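Local coordinates for glycosyl hydrolase, family 31/fibronectin type III domain protein (Clostridium perfringens, PDB 4UAP) that binds N-acetylgalactosamine through a calcium-containing, beta-sandwich carbohydrate-binding module of family 32, and may target the parent family 31 glycoside hydrolase to galacto-configured glycans, at residues P54-F59 / V127-D132; M87-A92 / E105-T110. All blocks are in the same frame, centred on the assembly; numbering follows the deposited sequence.

Contact 1: P54-F59 / V127-D132; sequences PFEMTF and VITALD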
loop_
_atom_site.group_PDB
_atom_site.type_symbol
_atom_site.label_atom_id
_atom_site.label_comp_id
_atom_site.label_asym_id
_atom_site.label_seq_id
_atom_site.Cartn_x
_atom_site.Cartn_y
_atom_site.Cartn_z
ATOM N N PRO A 54 0.255 0.480 -12.799
ATOM C CA PRO A 54 -0.357 0.521 -11.465
ATOM C C PRO A 54 -0.347 -0.838 -10.769
ATOM O O PRO A 54 -0.487 -1.877 -11.415
ATOM C CB PRO A 54 -1.795 0.969 -11.757
ATOM C CG PRO A 54 -2.064 0.434 -13.144
ATOM C CD PRO A 54 -0.750 0.610 -13.874
ATOM N N PHE A 55 -0.182 -0.827 -9.453
ATOM C CA PHE A 55 -0.200 -2.070 -8.690
ATOM C C PHE A 55 -1.346 -2.053 -7.679
ATOM O O PHE A 55 -1.428 -1.178 -6.820
ATOM C CB PHE A 55 1.139 -2.307 -7.976
ATOM C CG PHE A 55 1.183 -3.601 -7.224
ATOM C CD1 PHE A 55 1.251 -4.806 -7.911
ATOM C CD2 PHE A 55 1.139 -3.619 -5.836
ATOM C CE1 PHE A 55 1.276 -6.008 -7.234
ATOM C CE2 PHE A 55 1.154 -4.822 -5.144
ATOM C CZ PHE A 55 1.223 -6.023 -5.846
ATOM N N GLU A 56 -2.219 -3.041 -7.793
ATOM C CA GLU A 56 -3.442 -3.109 -7.013
ATOM C C GLU A 56 -3.283 -4.037 -5.815
ATOM O O GLU A 56 -2.862 -5.189 -5.956
ATOM C CB GLU A 56 -4.578 -3.582 -7.921
ATOM C CG GLU A 56 -5.943 -3.650 -7.302
ATOM C CD GLU A 56 -6.953 -4.247 -8.277
ATOM O OE1 GLU A 56 -7.094 -5.491 -8.301
ATOM O OE2 GLU A 56 -7.569 -3.473 -9.040
ATOM N N MET A 57 -3.615 -3.519 -4.638
ATOM C CA MET A 57 -3.532 -4.262 -3.386
ATOM C C MET A 57 -4.937 -4.347 -2.780
ATOM O O MET A 57 -5.569 -3.319 -2.527
ATOM C CB MET A 57 -2.566 -3.576 -2.411
ATOM C CG MET A 57 -1.089 -3.570 -2.846
ATOM S SD MET A 57 -0.090 -2.234 -2.092
ATOM C CE MET A 57 -0.587 -0.838 -3.099
ATOM N N THR A 58 -5.424 -5.565 -2.566
ATOM C CA THR A 58 -6.781 -5.765 -2.065
ATOM C C THR A 58 -6.771 -6.194 -0.604
ATOM O O THR A 58 -6.068 -7.134 -0.233
ATOM C CB THR A 58 -7.529 -6.814 -2.892
ATOM O OG1 THR A 58 -7.615 -6.359 -4.247
ATOM C CG2 THR A 58 -8.945 -7.055 -2.325
ATOM N N PHE A 59 -7.555 -5.498 0.214
ATOM C CA PHE A 59 -7.636 -5.781 1.643
ATOM C C PHE A 59 -9.063 -6.159 2.015
ATOM O O PHE A 59 -10.005 -5.432 1.714
ATOM C CB PHE A 59 -7.180 -4.574 2.460
ATOM C CG PHE A 59 -5.745 -4.181 2.196
ATOM C CD1 PHE A 59 -5.427 -3.344 1.139
ATOM C CD2 PHE A 59 -4.722 -4.678 2.983
ATOM C CE1 PHE A 59 -4.105 -2.987 0.880
ATOM C CE2 PHE A 59 -3.394 -4.317 2.741
ATOM C CZ PHE A 59 -3.096 -3.474 1.677
ATOM N N VAL A 127 -9.601 -1.533 -1.836
ATOM C CA VAL A 127 -8.604 -1.794 -2.857
ATOM C C VAL A 127 -7.781 -0.545 -3.032
ATOM O O VAL A 127 -8.322 0.517 -3.337
ATOM C CB VAL A 127 -9.228 -2.199 -4.196
ATOM C CG1 VAL A 127 -8.123 -2.476 -5.221
ATOM C CG2 VAL A 127 -10.138 -3.427 -4.016
ATOM N N ILE A 128 -6.482 -0.676 -2.797
ATOM C CA ILE A 128 -5.544 0.448 -2.879
ATOM C C ILE A 128 -4.640 0.261 -4.077
ATOM O O ILE A 128 -3.993 -0.770 -4.211
ATOM C CB ILE A 128 -4.683 0.564 -1.612
ATOM C CG1 ILE A 128 -5.586 0.729 -0.384
ATOM C CG2 ILE A 128 -3.672 1.736 -1.747
ATOM C CD1 ILE A 128 -4.869 0.642 0.933
ATOM N N THR A 129 -4.593 1.250 -4.958
ATOM C CA THR A 129 -3.778 1.115 -6.150
ATOM C C THR A 129 -2.677 2.162 -6.180
ATOM O O THR A 129 -2.953 3.359 -6.225
ATOM C CB THR A 129 -4.625 1.232 -7.431
ATOM O OG1 THR A 129 -5.729 0.323 -7.351
ATOM C CG2 THR A 129 -3.784 0.867 -8.640
ATOM N N ALA A 130 -1.432 1.696 -6.134
ATOM C CA ALA A 130 -0.278 2.555 -6.364
ATOM C C ALA A 130 -0.196 2.899 -7.857
ATOM O O ALA A 130 -0.124 2.008 -8.701
ATOM C CB ALA A 130 0.996 1.870 -5.885
ATOM N N LEU A 131 -0.223 4.192 -8.169
ATOM C CA LEU A 131 -0.293 4.652 -9.554
ATOM C C LEU A 131 1.058 5.132 -10.055
ATOM O O LEU A 131 1.367 5.007 -11.235
ATOM C CB LEU A 131 -1.313 5.786 -9.699
ATOM C CG LEU A 131 -2.730 5.457 -9.250
ATOM C CD1 LEU A 131 -3.580 6.724 -9.260
ATOM C CD2 LEU A 131 -3.308 4.391 -10.165
ATOM N N ASP A 132 1.852 5.701 -9.155
ATOM C CA ASP A 132 3.161 6.216 -9.519
ATOM C C ASP A 132 4.115 6.127 -8.333
ATOM O O ASP A 132 3.684 6.120 -7.173
ATOM C CB ASP A 132 3.045 7.666 -9.994
ATOM C CG ASP A 132 4.230 8.106 -10.825
ATOM O OD1 ASP A 132 4.953 7.225 -11.345
ATOM O OD2 ASP A 132 4.437 9.336 -10.968
HETATM O O HOH W 1 -7.223 -0.840 -9.351
#
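Met57 and Ile128 sit opposite each other as a hydrogen-bonded antiparallel pair, and their side chains enter the same buried face of the sheet. The chain of Met57 turns at its last torsion (chi3 -78°), which swings the methyl group under the neighbouring strand; CE ends 4.2 Å from Ile128 CG2 and equally near the methyl of Ala130. The other branch of Ile128 goes to Phe59: with CG1 anti to the carbonyl carbon (chi1 -58°), its CD1 meets Phe59 CE1 at 3.7 Å, coming at the ring obliquely. Beyond them, Ile142 and Ile145 of strand 141-149 close over this face, and Phe147 meets the Phe59 ring. Phe55 belongs to the same face but directs its ring away from strand 127-132, toward Gln14 and Leu15.

On the outer face, the extended chain of Glu56 lies across Val127, with Glu56 CG only 3.2 Å from Val127 CG1, a tight approach. Its carboxylate is tied to Thr129 through a water, which donates to Glu56 OE2 at 2.7 Å and lies 2.8 Å from Thr129 OG1. Thr129 CG2 points the other way along the strand and packs on CB of Pro54, a residue preceded by a cis peptide bond.

Four backbone bonds fix the register: Phe55 and Ala130 exchange one pair, Met57 and Ile128 the other. Ile128 N meets Met57 O at 2.8 Å, nearly straight (166°). One apolar face packed against the opposite sheet and one polar face turned outward is the pattern of a beta-sandwich strand pair, here in the CBM32 fold.

Contact 2: M87-A92 / E105-T110; sequences MKKVKA and EKANIT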
loop_
_atom_site.group_PDB
_atom_site.type_symbol
_atom_site.label_atom_id
_atom_site.label_comp_id
_atom_site.label_asym_id
_atom_site.label_seq_id
_atom_site.Cartn_x
_atom_site.Cartn_y
_atom_site.Cartn_z
ATOM N N MET A 87 6.112 5.483 -3.021
ATOM C CA MET A 87 4.878 5.853 -3.706
ATOM C C MET A 87 4.773 7.382 -3.863
ATOM O O MET A 87 5.150 8.140 -2.962
ATOM C CB MET A 87 3.673 5.300 -2.929
ATOM C CG MET A 87 2.387 5.109 -3.757
ATOM S SD MET A 87 1.141 4.176 -2.814
ATOM C CE MET A 87 0.961 5.213 -1.374
ATOM N N LYS A 88 4.272 7.823 -5.013
ATOM C CA LYS A 88 4.076 9.243 -5.290
ATOM C C LYS A 88 2.597 9.566 -5.475
ATOM O O LYS A 88 2.158 10.678 -5.194
ATOM C CB LYS A 88 4.845 9.661 -6.542
ATOM C CG LYS A 88 4.771 11.163 -6.827
ATOM C CD LYS A 88 5.529 11.550 -8.099
ATOM C CE LYS A 88 5.612 13.066 -8.237
ATOM N NZ LYS A 88 6.253 13.487 -9.519
ATOM N N LYS A 89 1.838 8.583 -5.966
ATOM C CA LYS A 89 0.426 8.770 -6.286
ATOM C C LYS A 89 -0.362 7.483 -6.065
ATOM O O LYS A 89 0.075 6.397 -6.438
ATOM C CB LYS A 89 0.266 9.239 -7.732
ATOM C CG LYS A 89 -1.154 9.589 -8.144
ATOM C CD LYS A 89 -1.108 10.212 -9.539
ATOM C CE LYS A 89 -2.465 10.289 -10.197
ATOM N NZ LYS A 89 -2.332 10.902 -11.561
ATOM N N VAL A 90 -1.536 7.616 -5.471
ATOM C CA VAL A 90 -2.301 6.458 -5.050
ATOM C C VAL A 90 -3.772 6.756 -5.204
ATOM O O VAL A 90 -4.193 7.912 -5.131
ATOM C CB VAL A 90 -1.986 6.083 -3.577
ATOM C CG1 VAL A 90 -2.461 7.179 -2.618
ATOM C CG2 VAL A 90 -2.565 4.709 -3.200
ATOM N N LYS A 91 -4.556 5.715 -5.433
ATOM C CA LYS A 91 -5.997 5.855 -5.354
ATOM C C LYS A 91 -6.542 4.705 -4.531
ATOM O O LYS A 91 -5.848 3.712 -4.289
ATOM C CB LYS A 91 -6.637 5.875 -6.750
ATOM C CG LYS A 91 -6.458 4.588 -7.546
ATOM C CD LYS A 91 -7.331 4.586 -8.806
ATOM C CE LYS A 91 -7.228 3.243 -9.518
ATOM N NZ LYS A 91 -7.956 3.215 -10.816
ATOM N N ALA A 92 -7.789 4.827 -4.102
ATOM C CA ALA A 92 -8.395 3.744 -3.352
ATOM C C ALA A 92 -9.901 3.705 -3.572
ATOM O O ALA A 92 -10.533 4.723 -3.872
ATOM C CB ALA A 92 -8.073 3.876 -1.871
ATOM N N GLU A 105 -8.048 10.007 -4.861
ATOM C CA GLU A 105 -6.654 9.861 -5.222
ATOM C C GLU A 105 -5.829 10.832 -4.407
ATOM O O GLU A 105 -6.279 11.936 -4.105
ATOM C CB GLU A 105 -6.481 10.105 -6.725
ATOM C CG GLU A 105 -5.059 10.395 -7.178
ATOM C CD GLU A 105 -5.014 10.935 -8.611
ATOM O OE1 GLU A 105 -5.572 10.276 -9.521
ATOM O OE2 GLU A 105 -4.432 12.027 -8.821
ATOM N N LYS A 106 -4.634 10.413 -4.018
ATOM C CA LYS A 106 -3.711 11.325 -3.364
ATOM C C LYS A 106 -2.446 11.375 -4.197
ATOM O O LYS A 106 -1.898 10.331 -4.554
ATOM C CB LYS A 106 -3.434 10.885 -1.928
ATOM C CG LYS A 106 -4.638 11.125 -1.007
ATOM C CD LYS A 106 -4.387 10.658 0.416
ATOM C CE LYS A 106 -5.707 10.501 1.174
ATOM N NZ LYS A 106 -6.513 11.752 1.187
ATOM N N ALA A 107 -2.003 12.589 -4.531
ATOM C CA ALA A 107 -0.875 12.771 -5.448
ATOM C C ALA A 107 0.258 13.574 -4.815
ATOM O O ALA A 107 0.090 14.156 -3.744
ATOM C CB ALA A 107 -1.352 13.444 -6.737
ATOM N N ASN A 108 1.415 13.583 -5.482
ATOM C CA ASN A 108 2.592 14.309 -5.011
ATOM C C ASN A 108 2.932 13.979 -3.568
ATOM O O ASN A 108 3.254 14.857 -2.767
ATOM C CB ASN A 108 2.378 15.809 -5.183
ATOM C CG ASN A 108 2.080 16.178 -6.616
ATOM O OD1 ASN A 108 0.960 16.568 -6.951
ATOM N ND2 ASN A 108 3.073 16.028 -7.480
ATOM N N ILE A 109 2.857 12.696 -3.240
ATOM C CA ILE A 109 3.126 12.249 -1.886
ATOM C C ILE A 109 4.567 12.529 -1.518
ATOM O O ILE A 109 5.470 12.165 -2.267
ATOM C CB ILE A 109 2.829 10.746 -1.727
ATOM C CG1 ILE A 109 1.324 10.498 -1.917
ATOM C CG2 ILE A 109 3.305 10.249 -0.364
ATOM C CD1 ILE A 109 0.961 9.032 -2.122
ATOM N N THR A 110 4.782 13.181 -0.375
ATOM C CA THR A 110 6.134 13.449 0.109
ATOM C C THR A 110 6.318 13.135 1.590
ATOM O O THR A 110 7.415 13.294 2.119
ATOM C CB THR A 110 6.545 14.934 -0.098
ATOM O OG1 THR A 110 5.584 15.792 0.535
ATOM C CG2 THR A 110 6.649 15.275 -1.586
HETATM O O HOH W 2 -4.774 10.723 -12.090
#
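The hairpin of strands 87-96 and 99-106 forms one edge of its five-stranded sheet, and this contact lies at its open end, where the second strand gives way to a loop. Val90 and Lys106 form a hydrogen-bonded antiparallel pair: Val90 N donates a hydrogen bond to Lys106 O at 2.9 Å, and Lys106 N donates one to Val90 O. Their side chains run side by side, with Val90 CG1 against Lys106 CB, before the amino group of Lys106 reaches the ring of Tyr116 in a cation-pi contact.

Beyond Lys106 the regular pairing ends, and the next backbone bond comes from Ile109. Its N-H points almost straight at Lys88 O (177°, 2.9 Å), though it approaches that oxygen tilted from the carbonyl plane. With CG1 anti to its carbonyl carbon (chi1 -65°), the Ile109 side chain folds back beneath the Lys88 carbonyl; CD1 then lies 3.9 Å from both Met87 CE and Val90 CG1. Thr114, Asn74 and Ile82 also border it.

On the other face, Lys89 and Glu105 run out from the sheet and cross. Their direct salt bridge is long, 3.6 Å from Lys89 NZ to Glu105 OE2. A water lies between the charges and donates to Glu105 OE1 at 2.7 Å; its modelled distance to Lys89 NZ is implausibly short, so the exact geometry there is doubtful. The ion pair is therefore probably partly solvent-mediated and a modest contributor; the backbone bonds and the buried Ile109 anchor the strand end and the loop after it.

How the contacts relate
Both contacts belong to one antiparallel sheet, and strands 125-133 and 87-96 lie side by side between them. Both are partly buried: contact 1, between interior strands, the more so, with most touching residues buried; contact 2, on an edge strand, lies largely at the surface apart from Met87, Val90 and Ile109, nested within the chain loop that contact 1 closes. Val90 CG2 packs on Ile128 CG2 at 3.5 Å, continuing one apolar layer, and the bulged strands, Leu131/Asp132 against Lys88/Lys89, are joined by probable hydrogen bonds from Lys88 N to Asp132 O and Leu131 N to Lys89 O (both 2.8 Å). The outer faces differ: contact 1 links a carboxylate to a hydroxyl through water, contact 2 a carboxylate to an amino group.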